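Local coordinates for protein ricin B-like lectin (Macrolepiota procera, PDB 4IZX) that binds lactose through its galactose unit as a beta-trefoil lectin of the ricin B family, at residues E84-R89 with V101-Y106; N95-F100 with W135-P140. All coordinates share one frame; numbering follows the deposited sequence.

Contact 1. Residues E84-R89 with V101-Y106; sequences EWHIWR and VPFTNY
Glu84 meets Pro102 through its backbone: the carbonyl Glu84 O lies 3.0 Å from Pro102 CD and also close to CG, so one edge of the pyrrolidine ring sits against a peptide oxygen. Glu84 OE1 is hydrogen-bonded to Thr49 OG1 and salt-bridged to Lys51 NZ. At Trp85 the CA-CB bond leads away from the loop, yet the six-membered end of the indole swings back, and CZ3 comes to 3.8 Å from Val101 CG2, an oblique approach; NE1 is bonded to Leu64 O. His86 makes both ring contacts. Its chi1 of -75° carries the imidazole to the turn, where Pro102 CB lies over one face, 3.7 Å from the ring centroid and 11° off the normal, a CH-pi contact. The same ring drives its CE1 edge at the face of Phe103, CE1 standing 3.6 Å above the Phe103 plane; the centroids are 4.8 Å apart and the planes 77° apart, a T-shaped pair. The loop that presents Pro102 and Phe103 is a type II turn, in which Val101 O accepts from both Thr104 N and Thr104 OG1 (3.1 and 2.8 Å). No hydrogen bond crosses between the segments: the CH-pi and edge-to-face contacts share the imidazole, while the other two are an apolar touch and a backbone-to-ring contact.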
loop_
_atom_site.group_PDB
_atom_site.type_symbol
_atom_site.label_atom_id
_atom_site.label_comp_id
_atom_site.label_asym_id
_atom_site.label_seq_id
_atom_site.Cartn_x
_atom_site.Cartn_y
_atom_site.Cartn_z
ATOM N N GLU A 84 -7.587 0.069 -9.309
ATOM C CA GLU A 84 -6.894 -1.188 -9.590
ATOM C C GLU A 84 -5.387 -1.077 -9.467
ATOM O O GLU A 84 -4.758 -0.144 -9.995
ATOM C CB GLU A 84 -7.276 -1.732 -10.964
ATOM C CG GLU A 84 -8.666 -2.368 -10.994
ATOM C CD GLU A 84 -9.022 -2.986 -12.333
ATOM O OE1 GLU A 84 -9.768 -3.966 -12.376
ATOM O OE2 GLU A 84 -8.591 -2.447 -13.371
ATOM N N TRP A 85 -4.829 -2.108 -8.850
ATOM C CA TRP A 85 -3.396 -2.288 -8.655
ATOM C C TRP A 85 -2.964 -3.638 -9.208
ATOM O O TRP A 85 -3.697 -4.609 -9.149
ATOM C CB TRP A 85 -3.051 -2.272 -7.150
ATOM C CG TRP A 85 -3.381 -0.997 -6.471
ATOM C CD1 TRP A 85 -4.469 -0.729 -5.711
ATOM C CD2 TRP A 85 -2.578 0.194 -6.447
ATOM N NE1 TRP A 85 -4.387 0.559 -5.197
ATOM C CE2 TRP A 85 -3.233 1.137 -5.635
ATOM C CE3 TRP A 85 -1.367 0.568 -7.046
ATOM C CZ2 TRP A 85 -2.699 2.407 -5.383
ATOM C CZ3 TRP A 85 -0.855 1.816 -6.801
ATOM C CH2 TRP A 85 -1.523 2.720 -5.977
ATOM N N HIS A 86 -1.718 -3.711 -9.680
ATOM C CA HIS A 86 -1.063 -4.985 -9.924
ATOM C C HIS A 86 -0.169 -5.284 -8.715
ATOM O O HIS A 86 0.531 -4.415 -8.226
ATOM C CB HIS A 86 -0.202 -4.961 -11.182
ATOM C CG HIS A 86 -0.996 -5.008 -12.461
ATOM N ND1 HIS A 86 -0.404 -4.923 -13.710
ATOM C CD2 HIS A 86 -2.322 -5.193 -12.674
ATOM C CE1 HIS A 86 -1.339 -5.065 -14.628
ATOM N NE2 HIS A 86 -2.505 -5.229 -14.031
ATOM N N ILE A 87 -0.214 -6.524 -8.238
ATOM C CA ILE A 87 0.541 -6.929 -7.072
ATOM C C ILE A 87 1.372 -8.140 -7.447
ATOM O O ILE A 87 0.836 -9.116 -7.942
ATOM C CB ILE A 87 -0.379 -7.230 -5.877
ATOM C CG1 ILE A 87 -1.223 -5.995 -5.538
ATOM C CG2 ILE A 87 0.451 -7.699 -4.698
ATOM C CD1 ILE A 87 -2.139 -6.168 -4.365
ATOM N N TRP A 88 2.682 -8.052 -7.238
ATOM C CA TRP A 88 3.587 -9.116 -7.623
ATOM C C TRP A 88 4.538 -9.408 -6.504
ATOM O O TRP A 88 4.924 -8.514 -5.755
ATOM C CB TRP A 88 4.425 -8.762 -8.861
ATOM C CG TRP A 88 3.586 -8.376 -10.041
ATOM C CD1 TRP A 88 3.597 -7.169 -10.692
ATOM C CD2 TRP A 88 2.604 -9.184 -10.700
ATOM N NE1 TRP A 88 2.656 -7.171 -11.681
ATOM C CE2 TRP A 88 2.039 -8.394 -11.723
ATOM C CE3 TRP A 88 2.148 -10.502 -10.530
ATOM C CZ2 TRP A 88 0.989 -8.878 -12.538
ATOM C CZ3 TRP A 88 1.121 -10.965 -11.337
ATOM C CH2 TRP A 88 0.564 -10.155 -12.334
ATOM N N ARG A 89 4.988 -10.651 -6.415
ATOM C CA ARG A 89 6.098 -10.952 -5.503
ATOM C C ARG A 89 7.343 -10.176 -5.920
ATOM O O ARG A 89 7.632 -10.016 -7.111
ATOM C CB ARG A 89 6.423 -12.431 -5.530
ATOM C CG ARG A 89 5.313 -13.291 -5.013
ATOM C CD ARG A 89 5.236 -13.340 -3.532
ATOM N NE ARG A 89 4.183 -14.244 -3.094
ATOM C CZ ARG A 89 3.942 -14.573 -1.832
ATOM N NH1 ARG A 89 4.706 -14.138 -0.835
ATOM N NH2 ARG A 89 2.856 -15.299 -1.550
ATOM N N VAL A 101 1.020 0.603 -10.042
ATOM C CA VAL A 101 -0.047 1.094 -10.933
ATOM C C VAL A 101 0.010 0.203 -12.183
ATOM O O VAL A 101 1.086 0.020 -12.777
ATOM C CB VAL A 101 0.117 2.578 -11.311
ATOM C CG1 VAL A 101 -0.974 3.029 -12.275
ATOM C CG2 VAL A 101 0.136 3.456 -10.048
ATOM N N PRO A 102 -1.139 -0.348 -12.595
ATOM C CA PRO A 102 -1.107 -1.323 -13.677
ATOM C C PRO A 102 -0.439 -0.828 -14.913
ATOM O O PRO A 102 -0.684 0.309 -15.343
ATOM C CB PRO A 102 -2.583 -1.609 -13.931
ATOM C CG PRO A 102 -3.193 -1.462 -12.575
ATOM C CD PRO A 102 -2.493 -0.259 -12.008
ATOM N N PHE A 103 0.443 -1.679 -15.458
ATOM C CA PHE A 103 1.110 -1.449 -16.746
ATOM C C PHE A 103 2.064 -0.266 -16.712
ATOM O O PHE A 103 2.454 0.264 -17.735
ATOM C CB PHE A 103 0.077 -1.296 -17.845
ATOM C CG PHE A 103 -0.889 -2.460 -17.932
ATOM C CD1 PHE A 103 -0.449 -3.734 -18.263
ATOM C CD2 PHE A 103 -2.204 -2.278 -17.630
ATOM C CE1 PHE A 103 -1.334 -4.804 -18.318
ATOM C CE2 PHE A 103 -3.101 -3.313 -17.724
ATOM C CZ PHE A 103 -2.669 -4.581 -18.042
ATOM N N THR A 104 2.523 0.081 -15.514
ATOM C CA THR A 104 3.553 1.085 -15.341
ATOM C C THR A 104 4.686 0.478 -14.526
ATOM O O THR A 104 4.538 -0.589 -13.896
ATOM C CB THR A 104 3.059 2.329 -14.583
ATOM O OG1 THR A 104 3.000 2.078 -13.177
ATOM C CG2 THR A 104 1.690 2.797 -15.107
ATOM N N ASN A 105 5.777 1.242 -14.433
ATOM C CA ASN A 105 6.888 0.898 -13.573
ATOM C C ASN A 105 6.843 1.655 -12.244
ATOM O O ASN A 105 7.847 1.680 -11.532
ATOM C CB ASN A 105 8.198 1.230 -14.289
ATOM C CG ASN A 105 8.484 0.290 -15.427
ATOM O OD1 ASN A 105 8.443 -0.934 -15.266
ATOM N ND2 ASN A 105 8.840 0.849 -16.567
ATOM N N TYR A 106 5.700 2.249 -11.893
ATOM C CA TYR A 106 5.549 2.953 -10.620
ATOM C C TYR A 106 4.948 2.063 -9.583
ATOM O O TYR A 106 3.880 1.465 -9.762
ATOM C CB TYR A 106 4.648 4.179 -10.807
ATOM C CG TYR A 106 5.248 5.238 -11.704
ATOM C CD1 TYR A 106 6.335 5.984 -11.279
ATOM C CD2 TYR A 106 4.702 5.483 -12.928
ATOM C CE1 TYR A 106 6.932 6.898 -12.104
ATOM C CE2 TYR A 106 5.247 6.438 -13.749
ATOM C CZ TYR A 106 6.374 7.114 -13.334
ATOM O OH TYR A 106 6.899 8.072 -14.159
#

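Contact 2. Residues N95-F100 with W135-P140; sequences NAFRIF and WTIDRP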
loop_
_atom_site.group_PDB
_atom_site.type_symbol
_atom_site.label_atom_id
_atom_site.label_comp_id
_atom_site.label_asym_id
_atom_site.label_seq_id
_atom_site.Cartn_x
_atom_site.Cartn_y
_atom_site.Cartn_z
ATOM N N ASN A 95 9.200 -13.473 -0.133
ATOM C CA ASN A 95 8.258 -13.304 0.958
ATOM C C ASN A 95 7.494 -11.975 0.893
ATOM O O ASN A 95 6.635 -11.727 1.713
ATOM C CB ASN A 95 9.022 -13.363 2.287
ATOM C CG ASN A 95 9.931 -14.544 2.377
ATOM O OD1 ASN A 95 11.187 -14.451 2.346
ATOM N ND2 ASN A 95 9.308 -15.688 2.486
ATOM N N ALA A 96 7.934 -11.096 0.034
ATOM C CA ALA A 96 7.431 -9.754 -0.025
ATOM C C ALA A 96 6.847 -9.438 -1.387
ATOM O O ALA A 96 7.032 -10.185 -2.342
ATOM C CB ALA A 96 8.539 -8.760 0.339
ATOM N N PHE A 97 6.187 -8.307 -1.477
ATOM C CA PHE A 97 5.434 -7.869 -2.617
ATOM C C PHE A 97 5.779 -6.435 -3.008
ATOM O O PHE A 97 6.204 -5.615 -2.186
ATOM C CB PHE A 97 3.914 -7.890 -2.289
ATOM C CG PHE A 97 3.380 -9.265 -2.015
ATOM C CD1 PHE A 97 2.866 -10.042 -3.026
ATOM C CD2 PHE A 97 3.360 -9.776 -0.740
ATOM C CE1 PHE A 97 2.271 -11.247 -2.768
ATOM C CE2 PHE A 97 2.812 -11.000 -0.482
ATOM C CZ PHE A 97 2.255 -11.728 -1.496
ATOM N N ARG A 98 5.505 -6.140 -4.271
ATOM C CA ARG A 98 5.446 -4.802 -4.801
ATOM C C ARG A 98 4.049 -4.547 -5.343
ATOM O O ARG A 98 3.390 -5.452 -5.865
ATOM C CB ARG A 98 6.487 -4.608 -5.914
ATOM C CG ARG A 98 7.904 -4.651 -5.355
ATOM C CD ARG A 98 8.936 -4.675 -6.453
ATOM N NE ARG A 98 10.279 -4.684 -5.912
ATOM C CZ ARG A 98 10.995 -3.615 -5.628
ATOM N NH1 ARG A 98 10.535 -2.418 -5.912
ATOM N NH2 ARG A 98 12.195 -3.748 -5.080
ATOM N N ILE A 99 3.601 -3.296 -5.245
ATOM C CA ILE A 99 2.248 -2.898 -5.602
ATOM C C ILE A 99 2.386 -1.788 -6.636
ATOM O O ILE A 99 2.925 -0.712 -6.325
ATOM C CB ILE A 99 1.464 -2.467 -4.360
ATOM C CG1 ILE A 99 1.395 -3.613 -3.314
ATOM C CG2 ILE A 99 0.062 -2.006 -4.748
ATOM C CD1 ILE A 99 0.788 -3.215 -1.980
ATOM N N PHE A 100 2.003 -2.088 -7.857
ATOM C CA PHE A 100 2.230 -1.237 -9.041
ATOM C C PHE A 100 0.933 -0.628 -9.524
ATOM O O PHE A 100 -0.098 -1.269 -9.611
ATOM C CB PHE A 100 2.788 -2.058 -10.201
ATOM C CG PHE A 100 4.221 -2.471 -10.070
ATOM C CD1 PHE A 100 4.576 -3.623 -9.422
ATOM C CD2 PHE A 100 5.204 -1.724 -10.684
ATOM C CE1 PHE A 100 5.902 -4.017 -9.367
ATOM C CE2 PHE A 100 6.525 -2.080 -10.602
ATOM C CZ PHE A 100 6.872 -3.243 -9.987
ATOM N N TRP A 135 6.971 -4.961 0.579
ATOM C CA TRP A 135 5.921 -4.986 1.591
ATOM C C TRP A 135 5.535 -6.425 1.860
ATOM O O TRP A 135 5.381 -7.218 0.939
ATOM C CB TRP A 135 4.666 -4.234 1.091
ATOM C CG TRP A 135 4.925 -2.835 0.566
ATOM C CD1 TRP A 135 5.323 -2.512 -0.676
ATOM C CD2 TRP A 135 4.855 -1.628 1.300
ATOM N NE1 TRP A 135 5.502 -1.160 -0.774
ATOM C CE2 TRP A 135 5.193 -0.595 0.423
ATOM C CE3 TRP A 135 4.465 -1.301 2.605
ATOM C CZ2 TRP A 135 5.153 0.746 0.801
ATOM C CZ3 TRP A 135 4.460 0.034 2.983
ATOM C CH2 TRP A 135 4.772 1.033 2.081
ATOM N N THR A 136 5.282 -6.754 3.130
ATOM C CA THR A 136 4.621 -8.023 3.452
ATOM C C THR A 136 3.125 -7.806 3.565
ATOM O O THR A 136 2.682 -6.723 3.896
ATOM C CB THR A 136 5.184 -8.675 4.705
ATOM O OG1 THR A 136 5.021 -7.781 5.788
ATOM C CG2 THR A 136 6.623 -9.023 4.503
ATOM N N ILE A 137 2.350 -8.819 3.235
ATOM C CA ILE A 137 0.882 -8.771 3.289
ATOM C C ILE A 137 0.448 -9.957 4.159
ATOM O O ILE A 137 0.657 -11.107 3.761
ATOM C CB ILE A 137 0.251 -8.839 1.874
ATOM C CG1 ILE A 137 0.750 -7.684 0.995
ATOM C CG2 ILE A 137 -1.255 -8.852 1.974
ATOM C CD1 ILE A 137 0.332 -7.789 -0.457
ATOM N N ASP A 138 -0.130 -9.711 5.333
ATOM C CA ASP A 138 -0.499 -10.827 6.204
ATOM C C ASP A 138 -1.628 -10.420 7.129
ATOM O O ASP A 138 -2.191 -9.331 6.993
ATOM C CB ASP A 138 0.700 -11.445 6.876
ATOM C CG ASP A 138 1.469 -10.461 7.613
ATOM O OD1 ASP A 138 0.914 -9.413 7.960
ATOM O OD2 ASP A 138 2.683 -10.699 7.732
ATOM N N ARG A 139 -2.114 -11.382 7.900
ATOM C CA ARG A 139 -3.391 -11.182 8.561
ATOM C C ARG A 139 -3.262 -10.153 9.680
ATOM O O ARG A 139 -2.209 -10.017 10.289
ATOM C CB ARG A 139 -3.955 -12.468 9.123
ATOM C CG ARG A 139 -4.360 -13.483 8.085
ATOM C CD ARG A 139 -5.282 -14.502 8.735
ATOM N NE ARG A 139 -5.889 -15.449 7.805
ATOM C CZ ARG A 139 -5.372 -16.625 7.511
ATOM N NH1 ARG A 139 -4.276 -17.075 8.153
ATOM N NH2 ARG A 139 -6.044 -17.410 6.661
ATOM N N PRO A 140 -4.341 -9.409 9.939
ATOM C CA PRO A 140 -4.307 -8.371 10.986
ATOM C C PRO A 140 -4.187 -8.898 12.402
ATOM O O PRO A 140 -4.575 -10.052 12.658
ATOM C CB PRO A 140 -5.644 -7.649 10.816
ATOM C CG PRO A 140 -6.148 -8.013 9.482
ATOM C CD PRO A 140 -5.623 -9.393 9.218
ATOM O OXT PRO A 140 -3.810 -8.103 13.270
HETATM O O HOH W 1 4.065 -11.285 2.784
HETATM O O HOH W 2 5.744 -1.509 -4.052
#
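The Phe97 ring has Ile137 CD1 over one face, 3.6 Å above the plane and offset toward the rim, and Trp135 O at its edge, in plane. Ile137 CD1 is 3.9 Å from the ring centroid and 23° off the normal, which meets the geometry of a CH-pi contact; its nearest ring carbon is Phe97 CD2, at 3.6 Å. The two side chains cross at about a right angle, and Ile137 CG1, anti to its carbonyl carbon (chi1 -58°), carries CD1 over the Phe97 face. The Trp135 indole receives Phe97 O at its edge, where Phe97 O is 3.6 Å from Trp135 CD1, and a water also lies in its plane. That water accepts from Ile99 N and, weakly, from Trp135 NE1, whose other weak bond goes to Leu108 O.

The backbones pair at one point, where Phe97 and Trp135 form an antiparallel hydrogen-bonded pair: Phe97 N to Trp135 O at 2.8 Å and Trp135 N to Phe97 O at 2.9 Å. One step further, past Ala96 and Thr136, Asn95 and Ile137 are linked through a second water, which donates to Asn95 O and accepts from Ile137 N. Thr136 CG2 packs beside Asn95 O.

Strand 135-138 pairs with strand 9-14 as well, through Thr136 and Thr13, while Trp135 also touches Ile12 and Leu110. Phe97 belongs, together with Ile87 and Arg89, to a pocket occupied by benzamidine, a molecule probably taken from the crystallisation liquor. The single Phe97-Trp135 bridge joins strand 97-100 to strand 135-138, consistent with neighbouring strands of the six-stranded beta-trefoil barrel.

Overall arrangement
Contact 1 and contact 2 lie about 13 Å apart, centre to centre, and share one two-stranded antiparallel sheet: contact 1 uses strand 86-89, contact 2 its partner 97-100. The bonds His86 O to Phe100 N and Trp88 O to Arg98 N, both probable, link them directly. Along the chain the segments alternate, 84-89, 95-100, 101-106, 135-140, so the loop of contact 1 follows straight on from the strand of contact 2. The ribbon is thereby tied at the His86 end to its own following loop and at the Phe97 end, by one bridge, to strand 135-138, consistent with its being part of the trefoil barrel. Ile87 and Arg89 of segment 84-89, with Phe97 of contact 2, line the pocket holding benzamidine, apart from the galactose site.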